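Local atomic coordinates of glycosyl hydrolase, family 8 (PDB entry 3REN), a protein that is an alpha-amylase with an (alpha/alpha)6-barrel fold, related to glycosyl hydrolase family 8, and probably hydrolyses alpha-glucosidic linkages in starch-like glucans. Residues A[141-146]-A[187-192]; A[153-158]-A[193-198]. All blocks are in the same frame, centred on the assembly; numbering follows the deposited sequence. Where two conformers were deposited one is given.

Interaction 1 (A[141-146]-A[187-192]); sequences NIANSL and KKWEGI
The indole of W189 meets helix 141-146 edge-on: its CZ2 corner points at the backbone of A143, with the A143 carbonyl carbon in the ring plane and A143 O close to that plane, 3.4 Å from CZ2. At the same corner A143 CB lies 3.8 Å from CZ2, its bond from the backbone directed at the indole. L146 adds a looser apolar touch, its CD1 4.4 Å from W189 CH2. L182 and S183 of helix 176-185 and L147 of helix 133-150 also pack on the tryptophan, so the ring is buried among three helices. These helices belong to an (alpha/alpha)6 barrel, and the two segments cross here at 55° with axes 12.6 Å apart at closest approach; the long indole spans that gap from helix 188-201. Its pyrrole nitrogen is satisfied as well, because W189 NE1 donates to an in-plane water at 2.9 Å. The same water donates a hydrogen bond to N144 OD1, 2.8 Å away. This amide oxygen takes a second bond from K188 NZ, also 2.9 Å long, with the ammonium above the carbonyl plane, 37° out of it. K188 reaches that far because CG sits between its backbone N and carbonyl carbon (chi1 55°) and the rest of the chain runs extended, crossing the asparagine side chain at about a right angle. W189 is buried, whereas K188 is exposed, and D186 OD1 accepts a bond from the K188 backbone N.

Interaction 2 (A[153-158]-A[193-198]); sequences NETLVD and YEKSNS. With EDO (1,2-ethanediol), chain K.
The aliphatic stem of K195 lies against E154 and T155, where the turn passes into the strand. E154 CB comes to 3.8 Å from K195 CB, E154 O sits 3.5 Å from K195 CG, and further along the chain T155 OG1 is 3.3 Å from K195 CE. The lysine follows this path because CG is anti to its backbone N (chi1 177°) and the chain then bends at chi2 (66°) before running straight past the threonine. A water joins the backbone of 154-156 to the S196 hydroxyl: it donates to E154 O at 3.0 Å and S196 OG at 2.8 Å, and accepts from L156 N at 2.9 Å. S196 OG is also hydrogen-bonded to I192 O, one turn back in helix 188-201, which steadies the hydroxyl. On the other side, N153 and E154 both have left-handed backbone angles, consistent with a type I' turn joining strands 151-152 and 155-160 in a beta hairpin; E151 OE2 accepts from E154 N there. The ammonium group of K195 continues away from the hairpin to Q221 OE1. A 1,2-ethanediol, probably from the crystallisation liquor, lies nearby with O1 only 2.4 Å from S198 OG, a separation too short to be trusted. With no direct hydrogen bond between the segments, the hairpin and helix meet through methylene packing and one three-bonded water, while the ammonium bonds to a neutral amide outside the contact.

Helix 188-201 serves both contacts in succession: its first turns face helix 133-150 in interaction 1, and the next turns carry the hairpin in interaction 2. The centres lie about 11 Å apart, and the segments alternate along the chain. They also touch directly. W189 CZ3, on the ring that meets A143, packs 4.2 Å from L156 CD1, and I192 CD1 approaches E154 O at 3.6 Å. The hairpin directly follows helix 133-150, and helix 188-201 touches both. Each contact centre is about 19 to 20 Å from the centre of the chain, and the ethanediol beside S198, probably from the crystallisation liquor, gives no evidence for a substrate site.

Interaction 1 (A[141-146]-A[187-192])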
loop_
_atom_site.group_PDB
_atom_site.type_symbol
_atom_site.label_atom_id
_atom_site.label_comp_id
_atom_site.label_asym_id
_atom_site.label_seq_id
_atom_site.Cartn_x
_atom_site.Cartn_y
_atom_site.Cartn_z
ATOM N N ASN A 141 -8.094 -2.016 19.567
ATOM C CA ASN A 141 -9.525 -1.991 19.297
ATOM C C ASN A 141 -9.776 -2.481 17.856
ATOM O O ASN A 141 -10.645 -3.333 17.633
ATOM C CB ASN A 141 -10.100 -0.570 19.347
ATOM C CG ASN A 141 -10.197 0.036 20.739
ATOM O OD1 ASN A 141 -10.244 -0.653 21.751
ATOM N ND2 ASN A 141 -10.314 1.393 20.770
ATOM N N ILE A 142 -9.066 -1.911 16.884
ATOM C CA ILE A 142 -9.228 -2.284 15.456
ATOM C C ILE A 142 -8.895 -3.746 15.218
ATOM O O ILE A 142 -9.638 -4.463 14.518
ATOM C CB ILE A 142 -8.311 -1.466 14.485
ATOM C CG1 ILE A 142 -8.314 0.019 14.826
ATOM C CG2 ILE A 142 -8.736 -1.683 13.015
ATOM C CD1 ILE A 142 -9.661 0.603 14.844
ATOM N N ALA A 143 -7.769 -4.172 15.783
ATOM C CA ALA A 143 -7.283 -5.537 15.619
ATOM C C ALA A 143 -8.297 -6.527 16.169
ATOM O O ALA A 143 -8.578 -7.531 15.512
ATOM C CB ALA A 143 -5.967 -5.719 16.314
ATOM N N ASN A 144 -8.849 -6.237 17.364
ATOM C CA ASN A 144 -9.857 -7.114 17.987
ATOM C C ASN A 144 -11.119 -7.212 17.127
ATOM O O ASN A 144 -11.733 -8.294 17.014
ATOM C CB ASN A 144 -10.194 -6.668 19.434
ATOM C CG ASN A 144 -9.077 -7.016 20.448
ATOM O OD1 ASN A 144 -8.303 -7.928 20.245
ATOM N ND2 ASN A 144 -9.032 -6.292 21.559
ATOM N N SER A 145 -11.503 -6.095 16.519
ATOM C CA SER A 145 -12.611 -6.072 15.560
ATOM C C SER A 145 -12.337 -6.878 14.292
ATOM O O SER A 145 -13.251 -7.478 13.727
ATOM C CB SER A 145 -12.947 -4.635 15.179
ATOM O OG SER A 145 -13.367 -3.933 16.321
ATOM N N LEU A 146 -11.091 -6.875 13.827
ATOM C CA LEU A 146 -10.706 -7.736 12.691
ATOM C C LEU A 146 -10.871 -9.192 13.075
ATOM O O LEU A 146 -11.405 -9.975 12.285
ATOM C CB LEU A 146 -9.260 -7.531 12.262
ATOM C CG LEU A 146 -8.914 -6.507 11.202
ATOM C CD1 LEU A 146 -7.392 -6.477 11.056
ATOM C CD2 LEU A 146 -9.641 -6.786 9.881
ATOM N N LYS A 187 -0.418 -13.026 21.904
ATOM C CA LYS A 187 -0.103 -14.292 21.306
ATOM C C LYS A 187 -1.174 -14.840 20.385
ATOM O O LYS A 187 -0.861 -15.549 19.503
ATOM C CB LYS A 187 0.405 -15.298 22.341
ATOM C CG LYS A 187 -0.133 -16.709 22.223
ATOM N N LYS A 188 -2.423 -14.484 20.565
ATOM C CA LYS A 188 -3.455 -14.962 19.610
ATOM C C LYS A 188 -3.095 -14.623 18.154
ATOM O O LYS A 188 -3.544 -15.296 17.233
ATOM C CB LYS A 188 -4.864 -14.451 19.922
ATOM C CG LYS A 188 -5.007 -12.941 20.043
ATOM C CD LYS A 188 -6.376 -12.560 20.644
ATOM C CE LYS A 188 -6.331 -11.092 21.068
ATOM N NZ LYS A 188 -7.666 -10.502 21.368
ATOM N N TRP A 189 -2.281 -13.585 17.954
ATOM C CA TRP A 189 -1.899 -13.186 16.590
ATOM C C TRP A 189 -0.819 -14.045 15.937
ATOM O O TRP A 189 -0.599 -13.922 14.724
ATOM C CB TRP A 189 -1.555 -11.705 16.508
ATOM C CG TRP A 189 -2.803 -10.861 16.492
ATOM C CD1 TRP A 189 -3.434 -10.312 17.572
ATOM C CD2 TRP A 189 -3.580 -10.516 15.349
ATOM N NE1 TRP A 189 -4.559 -9.629 17.156
ATOM C CE2 TRP A 189 -4.664 -9.731 15.798
ATOM C CE3 TRP A 189 -3.444 -10.767 13.962
ATOM C CZ2 TRP A 189 -5.643 -9.212 14.921
ATOM C CZ3 TRP A 189 -4.411 -10.246 13.096
ATOM C CH2 TRP A 189 -5.495 -9.476 13.580
ATOM N N GLU A 190 -0.160 -14.912 16.725
ATOM C CA GLU A 190 0.849 -15.864 16.199
ATOM C C GLU A 190 0.238 -16.872 15.259
ATOM O O GLU A 190 0.815 -17.189 14.200
ATOM C CB GLU A 190 1.572 -16.608 17.328
ATOM C CG GLU A 190 2.455 -15.683 18.156
ATOM C CD GLU A 190 3.205 -16.397 19.277
ATOM O OE1 GLU A 190 2.984 -17.627 19.504
ATOM O OE2 GLU A 190 4.037 -15.700 19.918
ATOM N N GLY A 191 -0.928 -17.387 15.651
ATOM C CA GLY A 191 -1.660 -18.311 14.810
ATOM C C GLY A 191 -2.085 -17.656 13.502
ATOM O O GLY A 191 -2.069 -18.295 12.446
ATOM N N ILE A 192 -2.483 -16.386 13.570
ATOM C CA ILE A 192 -2.900 -15.661 12.362
ATOM C C ILE A 192 -1.701 -15.458 11.443
ATOM O O ILE A 192 -1.812 -15.705 10.238
ATOM C CB ILE A 192 -3.548 -14.267 12.676
ATOM C CG1 ILE A 192 -4.761 -14.422 13.611
ATOM C CG2 ILE A 192 -4.002 -13.624 11.417
ATOM C CD1 ILE A 192 -5.977 -14.981 12.920
HETATM O O HOH W 1 -5.749 -7.991 19.212
#

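Interaction 2 (A[153-158]-A[193-198])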
loop_
_atom_site.group_PDB
_atom_site.type_symbol
_atom_site.label_atom_id
_atom_site.label_comp_id
_atom_site.label_asym_id
_atom_site.label_seq_id
_atom_site.Cartn_x
_atom_site.Cartn_y
_atom_site.Cartn_z
ATOM N N ASN A 153 -11.017 -19.569 10.688
ATOM C CA ASN A 153 -9.945 -20.584 10.777
ATOM C C ASN A 153 -8.556 -19.993 10.570
ATOM O O ASN A 153 -7.754 -20.429 9.708
ATOM C CB ASN A 153 -10.211 -21.765 9.846
ATOM C CG ASN A 153 -11.523 -22.469 10.169
ATOM O OD1 ASN A 153 -12.408 -22.559 9.308
ATOM N ND2 ASN A 153 -11.667 -22.962 11.423
ATOM N N GLU A 154 -8.287 -18.978 11.390
ATOM C CA GLU A 154 -7.047 -18.224 11.344
ATOM C C GLU A 154 -6.739 -17.486 10.032
ATOM O O GLU A 154 -5.643 -16.969 9.884
ATOM C CB GLU A 154 -5.880 -19.099 11.789
ATOM C CG GLU A 154 -5.937 -19.425 13.270
ATOM C CD GLU A 154 -4.920 -20.473 13.665
ATOM O OE1 GLU A 154 -4.166 -20.240 14.641
ATOM O OE2 GLU A 154 -4.876 -21.529 12.982
ATOM N N THR A 155 -7.690 -17.451 9.098
ATOM C CA THR A 155 -7.559 -16.689 7.844
ATOM C C THR A 155 -8.422 -15.401 7.921
ATOM O O THR A 155 -9.602 -15.477 8.256
ATOM C CB THR A 155 -8.089 -17.511 6.645
ATOM O OG1 THR A 155 -7.331 -18.711 6.516
ATOM C CG2 THR A 155 -8.023 -16.734 5.313
ATOM N N LEU A 156 -7.831 -14.252 7.605
ATOM C CA LEU A 156 -8.570 -12.999 7.433
ATOM C C LEU A 156 -9.095 -12.864 5.998
ATOM O O LEU A 156 -8.330 -12.941 5.022
ATOM C CB LEU A 156 -7.675 -11.775 7.766
ATOM C CG LEU A 156 -7.003 -11.671 9.132
ATOM C CD1 LEU A 156 -6.396 -10.265 9.348
ATOM C CD2 LEU A 156 -8.062 -11.952 10.203
ATOM N N VAL A 157 -10.394 -12.657 5.866
ATOM C CA VAL A 157 -10.974 -12.411 4.552
ATOM C C VAL A 157 -10.935 -10.926 4.246
ATOM O O VAL A 157 -10.819 -10.096 5.190
ATOM C CB VAL A 157 -12.422 -12.982 4.455
ATOM C CG1 VAL A 157 -12.397 -14.478 4.831
ATOM C CG2 VAL A 157 -13.357 -12.221 5.364
ATOM N N ASP A 158 -11.042 -10.605 2.952
ATOM C CA ASP A 158 -10.810 -9.276 2.451
ATOM C C ASP A 158 -11.868 -8.295 2.868
ATOM O O ASP A 158 -11.545 -7.151 3.174
ATOM C CB ASP A 158 -10.818 -9.236 0.916
ATOM C CG ASP A 158 -9.617 -9.932 0.280
ATOM O OD1 ASP A 158 -8.609 -10.270 0.971
ATOM O OD2 ASP A 158 -9.689 -10.130 -0.957
ATOM N N TYR A 193 -0.574 -14.991 12.017
ATOM C CA TYR A 193 0.687 -14.861 11.292
ATOM C C TYR A 193 1.100 -16.165 10.610
ATOM O O TYR A 193 1.484 -16.149 9.428
ATOM C CB TYR A 193 1.847 -14.379 12.202
ATOM C CG TYR A 193 3.159 -14.161 11.444
ATOM C CD1 TYR A 193 3.996 -15.232 11.111
ATOM C CD2 TYR A 193 3.557 -12.875 11.056
ATOM C CE1 TYR A 193 5.166 -15.031 10.434
ATOM C CE2 TYR A 193 4.734 -12.665 10.377
ATOM C CZ TYR A 193 5.534 -13.740 10.072
ATOM O OH TYR A 193 6.718 -13.525 9.413
ATOM N N GLU A 194 1.044 -17.274 11.350
ATOM C CA GLU A 194 1.448 -18.602 10.833
ATOM C C GLU A 194 0.554 -19.066 9.670
ATOM O O GLU A 194 1.058 -19.570 8.663
ATOM C CB GLU A 194 1.463 -19.685 11.922
ATOM C CG GLU A 194 2.455 -19.460 13.076
ATOM C CD GLU A 194 3.942 -19.552 12.664
ATOM O OE1 GLU A 194 4.336 -20.536 11.984
ATOM O OE2 GLU A 194 4.733 -18.649 13.043
ATOM N N LYS A 195 -0.761 -18.891 9.806
ATOM C CA LYS A 195 -1.675 -19.230 8.713
ATOM C C LYS A 195 -1.483 -18.347 7.465
ATOM O O LYS A 195 -1.368 -18.863 6.343
ATOM C CB LYS A 195 -3.126 -19.235 9.178
ATOM C CG LYS A 195 -4.170 -19.512 8.061
ATOM C CD LYS A 195 -4.056 -20.941 7.474
ATOM C CE LYS A 195 -5.240 -21.258 6.560
ATOM N NZ LYS A 195 -5.001 -22.443 5.676
ATOM N N SER A 196 -1.446 -17.033 7.674
ATOM C CA SER A 196 -1.129 -16.048 6.633
ATOM C C SER A 196 0.162 -16.380 5.879
ATOM O O SER A 196 0.181 -16.436 4.632
ATOM C CB SER A 196 -1.014 -14.650 7.267
ATOM O OG SER A 196 -2.264 -14.305 7.852
ATOM N N ASN A 197 1.228 -16.633 6.629
ATOM C CA ASN A 197 2.492 -16.926 6.017
ATOM C C ASN A 197 2.421 -18.242 5.201
ATOM O O ASN A 197 2.999 -18.349 4.101
ATOM C CB ASN A 197 3.610 -16.982 7.066
ATOM C CG ASN A 197 4.984 -16.991 6.428
ATOM O OD1 ASN A 197 5.293 -16.149 5.556
ATOM N ND2 ASN A 197 5.815 -17.965 6.827
ATOM N N SER A 198 1.667 -19.206 5.727
ATOM C CA SER A 198 1.463 -20.484 5.032
ATOM C C SER A 198 0.703 -20.280 3.726
ATOM O O SER A 198 1.044 -20.881 2.727
ATOM C CB SER A 198 0.788 -21.505 5.947
ATOM O OG SER A 198 0.231 -22.568 5.194
HETATM C C1 EDO K . -3.048 -22.630 3.309
HETATM O O1 EDO K . -2.016 -22.480 4.285
HETATM C C2 EDO K . -2.445 -22.756 1.916
HETATM O O2 EDO K . -2.225 -24.147 1.705
HETATM O O HOH W 2 -4.974 -14.957 7.706
#